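Local coordinates for protein phospholyase (Arthrobacter aurescens, PDB 5G4J) that probably uses pyridoxal 5'-phosphate to eliminate phosphate from phosphoethanolamine, as a lyase within the class-III aminotransferase family, at residues A[122-127]-A[276-281]; A[215-220]-A[246-251]; A[250-255]-A[263-268]. All blocks are in the same frame, centred on the assembly; numbering follows the deposited sequence.

Interaction 1 of 3, residues A[122-127]-A[276-281]. With EXT ({5-hydroxy-6-methyl-4-[(E)-{[2-(phosphonooxy)ethyl]imino}methyl]pyridin-3-yl}methyl dihydrogen phosphate), chain C.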
loop_
_atom_site.group_PDB
_atom_site.type_symbol
_atom_site.label_atom_id
_atom_site.label_comp_id
_atom_site.label_asym_id
_atom_site.label_seq_id
_atom_site.Cartn_x
_atom_site.Cartn_y
_atom_site.Cartn_z
ATOM N N GLU A 122 2.779 -0.559 4.171
ATOM C CA GLU A 122 1.474 -0.955 4.659
ATOM C C GLU A 122 1.596 -2.049 5.710
ATOM O O GLU A 122 0.840 -2.042 6.703
ATOM C CB GLU A 122 0.538 -1.489 3.564
ATOM C CG GLU A 122 -0.098 -0.376 2.709
ATOM C CD GLU A 122 -1.263 -0.885 1.842
ATOM O OE1 GLU A 122 -1.305 -2.084 1.414
ATOM O OE2 GLU A 122 -2.293 -0.152 1.761
ATOM N N ALA A 123 2.523 -2.970 5.497
ATOM C CA ALA A 123 2.798 -4.044 6.504
ATOM C C ALA A 123 3.315 -3.477 7.853
ATOM O O ALA A 123 2.748 -3.781 8.862
ATOM C CB ALA A 123 3.790 -5.084 5.952
ATOM N N ASN A 124 4.298 -2.590 7.829
ATOM C CA ASN A 124 4.819 -2.019 9.060
ATOM C C ASN A 124 3.781 -1.134 9.719
ATOM O O ASN A 124 3.696 -1.116 10.945
ATOM C CB ASN A 124 6.093 -1.256 8.820
ATOM C CG ASN A 124 7.327 -2.176 8.756
ATOM O OD1 ASN A 124 7.365 -3.229 9.398
ATOM N ND2 ASN A 124 8.299 -1.774 7.982
ATOM N N GLU A 125 3.011 -0.388 8.916
ATOM C CA GLU A 125 1.897 0.421 9.463
ATOM C C GLU A 125 0.868 -0.434 10.217
ATOM O O GLU A 125 0.530 -0.144 11.389
ATOM C CB GLU A 125 1.146 1.151 8.342
ATOM C CG GLU A 125 -0.032 1.987 8.765
ATOM C CD GLU A 125 0.315 3.258 9.515
ATOM O OE1 GLU A 125 1.506 3.634 9.622
ATOM O OE2 GLU A 125 -0.669 3.932 9.970
ATOM N N LEU A 126 0.498 -1.559 9.646
ATOM C CA LEU A 126 -0.426 -2.452 10.311
ATOM C C LEU A 126 0.181 -3.131 11.520
ATOM O O LEU A 126 -0.494 -3.242 12.542
ATOM C CB LEU A 126 -0.929 -3.492 9.334
ATOM C CG LEU A 126 -1.806 -4.643 9.833
ATOM C CD1 LEU A 126 -3.087 -4.082 10.411
ATOM C CD2 LEU A 126 -2.151 -5.577 8.677
ATOM N N ALA A 127 1.422 -3.609 11.420
ATOM C CA ALA A 127 2.113 -4.193 12.536
ATOM C C ALA A 127 2.162 -3.214 13.734
ATOM O O ALA A 127 1.904 -3.640 14.889
ATOM C CB ALA A 127 3.514 -4.708 12.157
ATOM N N LEU A 276 5.552 -10.500 15.525
ATOM C CA LEU A 276 5.163 -9.839 14.287
ATOM C C LEU A 276 6.326 -9.850 13.357
ATOM O O LEU A 276 7.455 -9.475 13.714
ATOM C CB LEU A 276 4.734 -8.442 14.571
ATOM C CG LEU A 276 3.380 -8.286 15.328
ATOM C CD1 LEU A 276 3.322 -6.956 16.064
ATOM C CD2 LEU A 276 2.200 -8.356 14.416
ATOM N N VAL A 277 6.073 -10.262 12.110
ATOM C CA VAL A 277 7.094 -10.259 11.049
ATOM C C VAL A 277 6.477 -9.545 9.855
ATOM O O VAL A 277 5.406 -9.903 9.380
ATOM C CB VAL A 277 7.512 -11.680 10.636
ATOM C CG1 VAL A 277 8.594 -11.628 9.579
ATOM C CG2 VAL A 277 8.008 -12.390 11.879
ATOM N N THR A 278 7.173 -8.537 9.337
ATOM C CA THR A 278 6.685 -7.810 8.180
ATOM C C THR A 278 7.616 -8.049 6.966
ATOM O O THR A 278 8.797 -8.407 7.105
ATOM C CB THR A 278 6.615 -6.338 8.490
ATOM O OG1 THR A 278 7.902 -5.827 8.815
ATOM C CG2 THR A 278 5.656 -6.023 9.640
ATOM N N MET A 279 7.080 -7.854 5.775
ATOM C CA MET A 279 7.752 -8.205 4.548
ATOM C C MET A 279 7.146 -7.413 3.424
ATOM O O MET A 279 6.056 -6.903 3.512
ATOM C CB MET A 279 7.689 -9.730 4.308
ATOM C CG MET A 279 6.372 -10.286 4.157
ATOM S SD MET A 279 6.413 -12.122 4.397
ATOM C CE MET A 279 6.726 -12.247 6.068
ATOM N N GLY A 280 7.867 -7.343 2.335
ATOM C CA GLY A 280 7.416 -6.537 1.194
ATOM C C GLY A 280 8.333 -6.989 0.034
ATOM O O GLY A 280 8.323 -8.150 -0.333
ATOM N N LYS A 281 9.211 -6.062 -0.399
ATOM C CA LYS A 281 10.125 -6.171 -1.602
ATOM C C LYS A 281 10.054 -7.381 -2.541
ATOM O O LYS A 281 9.201 -7.442 -3.433
ATOM C CB LYS A 281 11.533 -5.744 -1.241
ATOM C CG LYS A 281 11.640 -4.211 -1.122
ATOM C CD LYS A 281 12.965 -3.773 -0.508
ATOM C CE LYS A 281 13.023 -2.253 -0.245
ATOM N NZ LYS A 281 13.064 -1.260 -1.349
HETATM C CAA EXT C . 11.761 -0.363 3.148
HETATM C CAB EXT C . 11.980 0.311 1.916
HETATM P PAC EXT C . 7.945 -0.063 0.747
HETATM O OAD EXT C . 8.801 1.047 0.176
HETATM O OAE EXT C . 7.468 -1.129 -0.059
HETATM O OAF EXT C . 6.697 0.583 1.287
HETATM O OAG EXT C . 8.745 -0.676 1.885
HETATM C CAH EXT C . 9.240 -0.002 3.086
HETATM C CAI EXT C . 10.437 -0.503 3.700
HETATM N NAJ EXT C . 11.352 -1.624 5.701
HETATM C CAK EXT C . 10.319 -1.109 4.983
HETATM C CAL EXT C . 12.618 -1.492 5.185
HETATM C CAM EXT C . 13.706 -1.995 5.969
HETATM C CAN EXT C . 12.835 -0.855 3.944
HETATM O OAO EXT C . 14.132 -0.727 3.487
HETATM O OAP EXT C . 16.990 -0.863 0.019
HETATM P PAQ EXT C . 16.462 -0.043 -1.214
HETATM O OAR EXT C . 17.386 1.202 -1.433
HETATM O OAS EXT C . 16.363 -0.810 -2.535
HETATM O OAT EXT C . 14.964 0.554 -0.715
HETATM C CAU EXT C . 14.801 1.771 -0.007
HETATM C CAV EXT C . 13.329 1.736 0.422
HETATM N NAW EXT C . 13.174 0.737 1.536
#

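Interaction 2 of 3, residues A[215-220]-A[246-251]. With EXT ({5-hydroxy-6-methyl-4-[(E)-{[2-(phosphonooxy)ethyl]imino}methyl]pyridin-3-yl}methyl dihydrogen phosphate), chain C.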
loop_
_atom_site.group_PDB
_atom_site.type_symbol
_atom_site.label_atom_id
_atom_site.label_comp_id
_atom_site.label_asym_id
_atom_site.label_seq_id
_atom_site.Cartn_x
_atom_site.Cartn_y
_atom_site.Cartn_z
ATOM N N PHE A 215 9.585 -2.997 19.726
ATOM C CA PHE A 215 10.914 -2.831 19.201
ATOM C C PHE A 215 10.822 -3.329 17.773
ATOM O O PHE A 215 10.321 -4.423 17.546
ATOM C CB PHE A 215 11.930 -3.701 19.941
ATOM C CG PHE A 215 13.283 -3.792 19.287
ATOM C CD1 PHE A 215 14.047 -2.685 19.010
ATOM C CD2 PHE A 215 13.814 -5.045 19.020
ATOM C CE1 PHE A 215 15.330 -2.801 18.491
ATOM C CE2 PHE A 215 15.081 -5.178 18.487
ATOM C CZ PHE A 215 15.845 -4.076 18.264
ATOM N N LEU A 216 11.172 -2.474 16.833
ATOM C CA LEU A 216 11.033 -2.735 15.425
ATOM C C LEU A 216 12.435 -2.696 14.839
ATOM O O LEU A 216 13.213 -1.726 15.056
ATOM C CB LEU A 216 10.134 -1.626 14.796
ATOM C CG LEU A 216 10.114 -1.484 13.270
ATOM C CD1 LEU A 216 9.545 -2.750 12.640
ATOM C CD2 LEU A 216 9.273 -0.278 12.827
ATOM N N PHE A 217 12.835 -3.704 14.085
ATOM C CA PHE A 217 14.220 -3.695 13.549
ATOM C C PHE A 217 14.331 -4.501 12.281
ATOM O O PHE A 217 13.595 -5.484 12.078
ATOM C CB PHE A 217 15.208 -4.278 14.610
ATOM C CG PHE A 217 15.102 -5.788 14.823
ATOM C CD1 PHE A 217 14.038 -6.372 15.483
ATOM C CD2 PHE A 217 16.110 -6.638 14.376
ATOM C CE1 PHE A 217 13.919 -7.748 15.646
ATOM C CE2 PHE A 217 16.005 -8.033 14.604
ATOM C CZ PHE A 217 14.917 -8.580 15.199
ATOM N N ASP A 218 15.321 -4.096 11.487
ATOM C CA ASP A 218 15.816 -4.847 10.324
ATOM C C ASP A 218 16.949 -5.734 10.835
ATOM O O ASP A 218 17.980 -5.229 11.232
ATOM C CB ASP A 218 16.293 -3.899 9.226
ATOM C CG ASP A 218 17.265 -4.541 8.182
ATOM O OD1 ASP A 218 17.285 -5.796 8.037
ATOM O OD2 ASP A 218 18.033 -3.772 7.561
ATOM N N PRO A 219 16.775 -7.057 10.799
ATOM C CA PRO A 219 17.862 -7.996 11.334
ATOM C C PRO A 219 19.293 -7.786 10.746
ATOM O O PRO A 219 20.296 -8.006 11.449
ATOM C CB PRO A 219 17.338 -9.382 10.905
ATOM C CG PRO A 219 15.890 -9.225 10.939
ATOM C CD PRO A 219 15.633 -7.855 10.305
ATOM N N LEU A 220 19.379 -7.297 9.516
ATOM C CA LEU A 220 20.689 -7.017 8.926
ATOM C C LEU A 220 21.249 -5.647 9.320
ATOM O O LEU A 220 22.432 -5.379 9.021
ATOM C CB LEU A 220 20.642 -7.123 7.396
ATOM C CG LEU A 220 20.661 -8.544 6.854
ATOM C CD1 LEU A 220 20.299 -8.547 5.383
ATOM C CD2 LEU A 220 22.084 -9.168 7.021
ATOM N N GLY A 246 5.677 -4.994 25.849
ATOM C CA GLY A 246 5.746 -4.690 24.409
ATOM C C GLY A 246 5.955 -5.944 23.542
ATOM O O GLY A 246 6.184 -7.034 24.083
ATOM N N LEU A 247 5.981 -5.725 22.228
ATOM C CA LEU A 247 6.153 -6.774 21.249
ATOM C C LEU A 247 7.382 -6.485 20.435
ATOM O O LEU A 247 7.893 -5.356 20.403
ATOM C CB LEU A 247 4.978 -6.880 20.325
ATOM C CG LEU A 247 3.588 -7.019 20.994
ATOM C CD1 LEU A 247 2.469 -7.071 19.974
ATOM C CD2 LEU A 247 3.572 -8.290 21.780
ATOM N N VAL A 248 7.843 -7.523 19.768
ATOM C CA VAL A 248 8.977 -7.432 18.841
ATOM C C VAL A 248 8.497 -7.610 17.435
ATOM O O VAL A 248 7.838 -8.599 17.121
ATOM C CB VAL A 248 10.087 -8.489 19.172
ATOM C CG1 VAL A 248 11.219 -8.359 18.171
ATOM C CG2 VAL A 248 10.632 -8.269 20.557
ATOM N N ILE A 249 8.912 -6.690 16.535
ATOM C CA ILE A 249 8.619 -6.784 15.105
ATOM C C ILE A 249 9.964 -6.948 14.377
ATOM O O ILE A 249 10.796 -6.067 14.431
ATOM C CB ILE A 249 7.878 -5.568 14.498
ATOM C CG1 ILE A 249 6.599 -5.202 15.274
ATOM C CG2 ILE A 249 7.573 -5.789 13.026
ATOM C CD1 ILE A 249 6.048 -3.835 14.904
ATOM N N SER A 250 10.109 -8.061 13.629
ATOM C CA SER A 250 11.216 -8.184 12.662
ATOM C C SER A 250 10.724 -7.713 11.316
ATOM O O SER A 250 9.805 -8.352 10.709
ATOM C CB SER A 250 11.709 -9.595 12.551
ATOM O OG SER A 250 12.836 -9.590 11.655
ATOM N N ASP A 251 11.347 -6.639 10.831
ATOM C CA ASP A 251 11.101 -6.088 9.488
ATOM C C ASP A 251 12.045 -6.849 8.553
ATOM O O ASP A 251 13.226 -6.656 8.589
ATOM C CB ASP A 251 11.395 -4.602 9.498
ATOM C CG ASP A 251 11.230 -3.950 8.130
ATOM O OD1 ASP A 251 11.238 -4.654 7.100
ATOM O OD2 ASP A 251 11.068 -2.697 8.093
HETATM C CAA EXT C . 11.761 -0.363 3.148
HETATM C CAB EXT C . 11.980 0.311 1.916
HETATM P PAC EXT C . 7.945 -0.063 0.747
HETATM O OAD EXT C . 8.801 1.047 0.176
HETATM O OAE EXT C . 7.468 -1.129 -0.059
HETATM O OAF EXT C . 6.697 0.583 1.287
HETATM O OAG EXT C . 8.745 -0.676 1.885
HETATM C CAH EXT C . 9.240 -0.002 3.086
HETATM C CAI EXT C . 10.437 -0.503 3.700
HETATM N NAJ EXT C . 11.352 -1.624 5.701
HETATM C CAK EXT C . 10.319 -1.109 4.983
HETATM C CAL EXT C . 12.618 -1.492 5.185
HETATM C CAM EXT C . 13.706 -1.995 5.969
HETATM C CAN EXT C . 12.835 -0.855 3.944
HETATM O OAO EXT C . 14.132 -0.727 3.487
HETATM O OAP EXT C . 16.990 -0.863 0.019
HETATM P PAQ EXT C . 16.462 -0.043 -1.214
HETATM O OAR EXT C . 17.386 1.202 -1.433
HETATM O OAS EXT C . 16.363 -0.810 -2.535
HETATM O OAT EXT C . 14.964 0.554 -0.715
HETATM C CAU EXT C . 14.801 1.771 -0.007
HETATM C CAV EXT C . 13.329 1.736 0.422
HETATM N NAW EXT C . 13.174 0.737 1.536
HETATM O O HOH W 1 14.958 -6.477 6.656
#

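Interaction 3 of 3, residues A[250-255]-A[263-268]. With EXT ({5-hydroxy-6-methyl-4-[(E)-{[2-(phosphonooxy)ethyl]imino}methyl]pyridin-3-yl}methyl dihydrogen phosphate), chain C.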
loop_
_atom_site.group_PDB
_atom_site.type_symbol
_atom_site.label_atom_id
_atom_site.label_comp_id
_atom_site.label_asym_id
_atom_site.label_seq_id
_atom_site.Cartn_x
_atom_site.Cartn_y
_atom_site.Cartn_z
ATOM N N SER A 250 10.109 -8.061 13.629
ATOM C CA SER A 250 11.216 -8.184 12.662
ATOM C C SER A 250 10.724 -7.713 11.316
ATOM O O SER A 250 9.805 -8.352 10.709
ATOM C CB SER A 250 11.709 -9.595 12.551
ATOM O OG SER A 250 12.836 -9.590 11.655
ATOM N N ASP A 251 11.347 -6.639 10.831
ATOM C CA ASP A 251 11.101 -6.088 9.488
ATOM C C ASP A 251 12.045 -6.849 8.553
ATOM O O ASP A 251 13.226 -6.656 8.589
ATOM C CB ASP A 251 11.395 -4.602 9.498
ATOM C CG ASP A 251 11.230 -3.950 8.130
ATOM O OD1 ASP A 251 11.238 -4.654 7.100
ATOM O OD2 ASP A 251 11.068 -2.697 8.093
ATOM N N GLU A 252 11.458 -7.713 7.760
ATOM C CA GLU A 252 12.138 -8.584 6.820
ATOM C C GLU A 252 12.207 -8.092 5.394
ATOM O O GLU A 252 12.576 -8.861 4.493
ATOM C CB GLU A 252 11.488 -9.989 6.858
ATOM C CG GLU A 252 11.664 -10.663 8.157
ATOM C CD GLU A 252 13.072 -11.205 8.470
ATOM O OE1 GLU A 252 13.899 -11.417 7.527
ATOM O OE2 GLU A 252 13.390 -11.372 9.681
ATOM N N VAL A 253 11.948 -6.806 5.165
ATOM C CA VAL A 253 11.916 -6.288 3.810
ATOM C C VAL A 253 13.318 -6.419 3.162
ATOM O O VAL A 253 13.435 -6.708 1.984
ATOM C CB VAL A 253 11.405 -4.846 3.791
ATOM C CG1 VAL A 253 11.658 -4.198 2.506
ATOM C CG2 VAL A 253 9.922 -4.800 4.143
ATOM N N GLN A 254 14.379 -6.237 3.936
ATOM C CA GLN A 254 15.743 -6.379 3.445
ATOM C C GLN A 254 16.328 -7.784 3.692
ATOM O O GLN A 254 17.200 -8.213 2.870
ATOM C CB GLN A 254 16.706 -5.383 4.140
ATOM C CG GLN A 254 16.366 -3.948 3.894
ATOM C CD GLN A 254 16.596 -3.498 2.494
ATOM O OE1 GLN A 254 17.369 -4.083 1.767
ATOM N NE2 GLN A 254 15.868 -2.469 2.070
ATOM N N SER A 255 15.956 -8.480 4.767
ATOM C CA SER A 255 16.674 -9.690 5.154
ATOM C C SER A 255 15.899 -10.968 4.780
ATOM O O SER A 255 16.342 -12.036 5.056
ATOM C CB SER A 255 16.992 -9.624 6.653
ATOM O OG SER A 255 15.801 -9.616 7.412
ATOM N N GLY A 263 19.058 -18.823 6.839
ATOM C CA GLY A 263 17.687 -18.987 7.274
ATOM C C GLY A 263 16.767 -18.200 6.317
ATOM O O GLY A 263 17.237 -17.320 5.592
ATOM N N MET A 264 15.520 -18.626 6.232
ATOM C CA MET A 264 14.515 -17.908 5.411
ATOM C C MET A 264 14.366 -16.426 5.872
ATOM O O MET A 264 14.216 -15.510 5.008
ATOM C CB MET A 264 13.185 -18.582 5.444
ATOM C CG MET A 264 12.220 -18.086 4.436
ATOM S SD MET A 264 12.705 -18.381 2.691
ATOM C CE MET A 264 11.153 -18.003 1.925
ATOM N N TRP A 265 14.477 -16.191 7.190
ATOM C CA TRP A 265 14.223 -14.870 7.762
ATOM C C TRP A 265 15.487 -14.413 8.493
ATOM O O TRP A 265 16.150 -15.219 9.242
ATOM C CB TRP A 265 12.948 -14.898 8.687
ATOM C CG TRP A 265 11.794 -15.542 7.975
ATOM C CD1 TRP A 265 11.275 -16.772 8.220
ATOM C CD2 TRP A 265 11.119 -15.046 6.838
ATOM N NE1 TRP A 265 10.332 -17.056 7.317
ATOM C CE2 TRP A 265 10.261 -16.041 6.409
ATOM C CE3 TRP A 265 11.222 -13.869 6.085
ATOM C CZ2 TRP A 265 9.397 -15.894 5.332
ATOM C CZ3 TRP A 265 10.367 -13.738 4.961
ATOM C CH2 TRP A 265 9.490 -14.764 4.600
ATOM N N GLY A 266 15.788 -13.140 8.355
ATOM C CA GLY A 266 16.847 -12.525 9.057
ATOM C C GLY A 266 16.791 -12.635 10.561
ATOM O O GLY A 266 17.843 -12.767 11.175
ATOM N N TYR A 267 15.606 -12.662 11.179
ATOM C CA TYR A 267 15.573 -12.705 12.640
ATOM C C TYR A 267 16.206 -14.008 13.209
ATOM O O TYR A 267 16.596 -14.068 14.361
ATOM C CB TYR A 267 14.156 -12.541 13.211
ATOM C CG TYR A 267 13.207 -13.659 13.009
ATOM C CD1 TYR A 267 13.210 -14.803 13.847
ATOM C CD2 TYR A 267 12.258 -13.619 11.930
ATOM C CE1 TYR A 267 12.305 -15.816 13.668
ATOM C CE2 TYR A 267 11.361 -14.640 11.751
ATOM C CZ TYR A 267 11.405 -15.729 12.622
ATOM O OH TYR A 267 10.474 -16.706 12.372
ATOM N N GLN A 268 16.263 -15.045 12.366
ATOM C CA GLN A 268 16.869 -16.315 12.686
ATOM C C GLN A 268 18.342 -16.246 12.978
ATOM O O GLN A 268 18.896 -17.188 13.575
ATOM C CB GLN A 268 16.558 -17.379 11.541
ATOM C CG GLN A 268 15.075 -17.687 11.520
ATOM C CD GLN A 268 14.548 -18.413 10.247
ATOM O OE1 GLN A 268 15.124 -18.321 9.206
ATOM N NE2 GLN A 268 13.454 -19.144 10.391
HETATM C CAA EXT C . 11.761 -0.363 3.148
HETATM C CAB EXT C . 11.980 0.311 1.916
HETATM P PAC EXT C . 7.945 -0.063 0.747
HETATM O OAD EXT C . 8.801 1.047 0.176
HETATM O OAE EXT C . 7.468 -1.129 -0.059
HETATM O OAF EXT C . 6.697 0.583 1.287
HETATM O OAG EXT C . 8.745 -0.676 1.885
HETATM C CAH EXT C . 9.240 -0.002 3.086
HETATM C CAI EXT C . 10.437 -0.503 3.700
HETATM N NAJ EXT C . 11.352 -1.624 5.701
HETATM C CAK EXT C . 10.319 -1.109 4.983
HETATM C CAL EXT C . 12.618 -1.492 5.185
HETATM C CAM EXT C . 13.706 -1.995 5.969
HETATM C CAN EXT C . 12.835 -0.855 3.944
HETATM O OAO EXT C . 14.132 -0.727 3.487
HETATM O OAP EXT C . 16.990 -0.863 0.019
HETATM P PAQ EXT C . 16.462 -0.043 -1.214
HETATM O OAR EXT C . 17.386 1.202 -1.433
HETATM O OAS EXT C . 16.363 -0.810 -2.535
HETATM O OAT EXT C . 14.964 0.554 -0.715
HETATM C CAU EXT C . 14.801 1.771 -0.007
HETATM C CAV EXT C . 13.329 1.736 0.422
HETATM N NAW EXT C . 13.174 0.737 1.536
HETATM O O HOH W 2 17.186 -14.609 5.005
#

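Interaction 1 of 3, residues A[122-127]-A[276-281]
Thr278 buries more surface than any other residue in the contact between strand 276-279 and the helix that contains residues 122-127. Its CB meets the methyl of Ala123 at 4.0 Å, and beyond it the two branches part. The methyl CG2 runs to Ala127, 3.6 Å from that residue's CB, so that successive turns of helix are touched by one threonine. The hydroxyl OG1 lies between the backbone N and the carbonyl carbon (chi1 61°), which turns it to Asn124; it donates to OD1 at 2.7 Å, from a position tilted 34° out of the amide's carbonyl plane. With OD1 held this way, the amide of Asn124 presents ND2 to His148 O and Asp251 OD2, and ND2 also comes 3.7 Å from ring carbon CAK of the bound aldimine. Further along, Leu276 reaches the carbonyl O of Ala127 with CD1. Past the strand end, Lys281 bends at its last torsion, and NZ donates to the substrate ester oxygen EXT OAT at 2.7 Å. Helix and strand run almost antiparallel, their axes 7.6 Å apart at closest, as a helix lies on the central sheet beside the cofactor in the type I fold of pyridoxal-phosphate enzymes.

Interaction 2 of 3, residues A[215-220]-A[246-251]
Leu216 and Ile249 meet where two neighbouring parallel strands, 214-217 and 247-251, pair most closely. Leu216 CD1 comes to 3.6 Å from Ile249 CG2, on the face of the sheet that helix 120-135 covers. On the other face Phe217 lays its ring back along the sheet: with CG placed between the backbone N and the carbonyl carbon (chi1 72°), CE1 reaches Val248 CG1 at 3.7 Å, the methyl sitting at the ring's edge near its plane. Phe215 approaches the same valine more distantly and packs against helix 233-243. Beneath these side chains the backbones are joined in regular parallel fashion. Phe215 N donates to Leu247 O, Ile249 N to Phe215 O at 2.9 Å, Phe217 N to Ile249 O, and Asp251 N to Phe217 O at 2.8 Å, so Phe215 and Phe217 each both give and accept.

Beyond Phe217 the pairing changes character, although the contact stays buried. Asp218 and Asp251 are linked through a water, which donates to Asp218 OD1 at 2.8 Å and to Asp251 O at 2.6 Å. Pro219, which has no N-H to offer, merely packs its CD against Asp251 O at 3.2 Å. Asp218 is held by its own loop instead: OD1 also accepts from Leu220 N in an Asx turn, and OD2 is hydrogen-bonded to Ser222. The carboxylate of Asp251 leaves the pair altogether; OD2 is hydrogen-bonded to His148 and lies 2.6 Å from the pyridine nitrogen EXT NAJ. The whole is a beta-alpha-beta unit, its crossover helix 233-243 on the Phe215 side, with the cofactor at the C-terminal end of its parallel strands, the usual place for the site in the type I fold.

Interaction 3 of 3, residues A[250-255]-A[263-268]
Glu252 sets CG beside its backbone N (chi1 -65°) and then bends at chi2 (-74°), a folded course that brings its carboxylate up to the backbone of Gly266 and Tyr267. Each oxygen takes one of these successive N-H groups: OE1 accepts from Gly266 N at 2.7 Å, on the syn side, and OE2 from Tyr267 N at 3.0 Å through its syn lone pair. Two hydroxyls complete the grip from above the carboxylate plane, Ser255 OG on OE1 at 2.6 Å and Ser250 OG on OE2 at 2.7 Å. Four donors thus fix a buried carboxylate at the start of a short 3-10 segment, a setting likely to favour its negative charge. An alanine here would remove the acceptor of all four, and would probably leave both N-H groups without partners and the loop 263-268 freer to shift. From the strand's last residue, Asp251, to Gln254 the chain runs along the cofactor, and Val253 N closes an Asx turn on Asp251 OD1. Gly266 CA lies 3.5 Å from Ser255 OG, too close for a side chain on that side. Trp265 brings CE3 to 3.8 Å from Glu252 CG, while Gln254 NE2 donates to both the cofactor's phenolic oxygen OAO and the substrate phosphate oxygen OAP.

Overall arrangement
All three contacts lie around one seven-stranded sheet, their centres 9 to 12 Å apart, and each touches the bound aldimine. Interaction 1 spans the longest separation in sequence, from helix 120-135 to strand 276-279; the other two fall between its ends, interaction 2 leading directly into interaction 3 through the shared residues Ser250 and Asp251. Strand 247-251 sits between strands 214-217 and 276-279, and Thr278 is hydrogen-bonded through its backbone to both Ser250 and Glu252. Pro219 packs against the Glu252 and Gly266 region, tying interactions 2 and 3 further. Adjacent strand ends and their loops thereby supply different sides of one site, to which Thr311 and Arg90 of the second subunit also contribute.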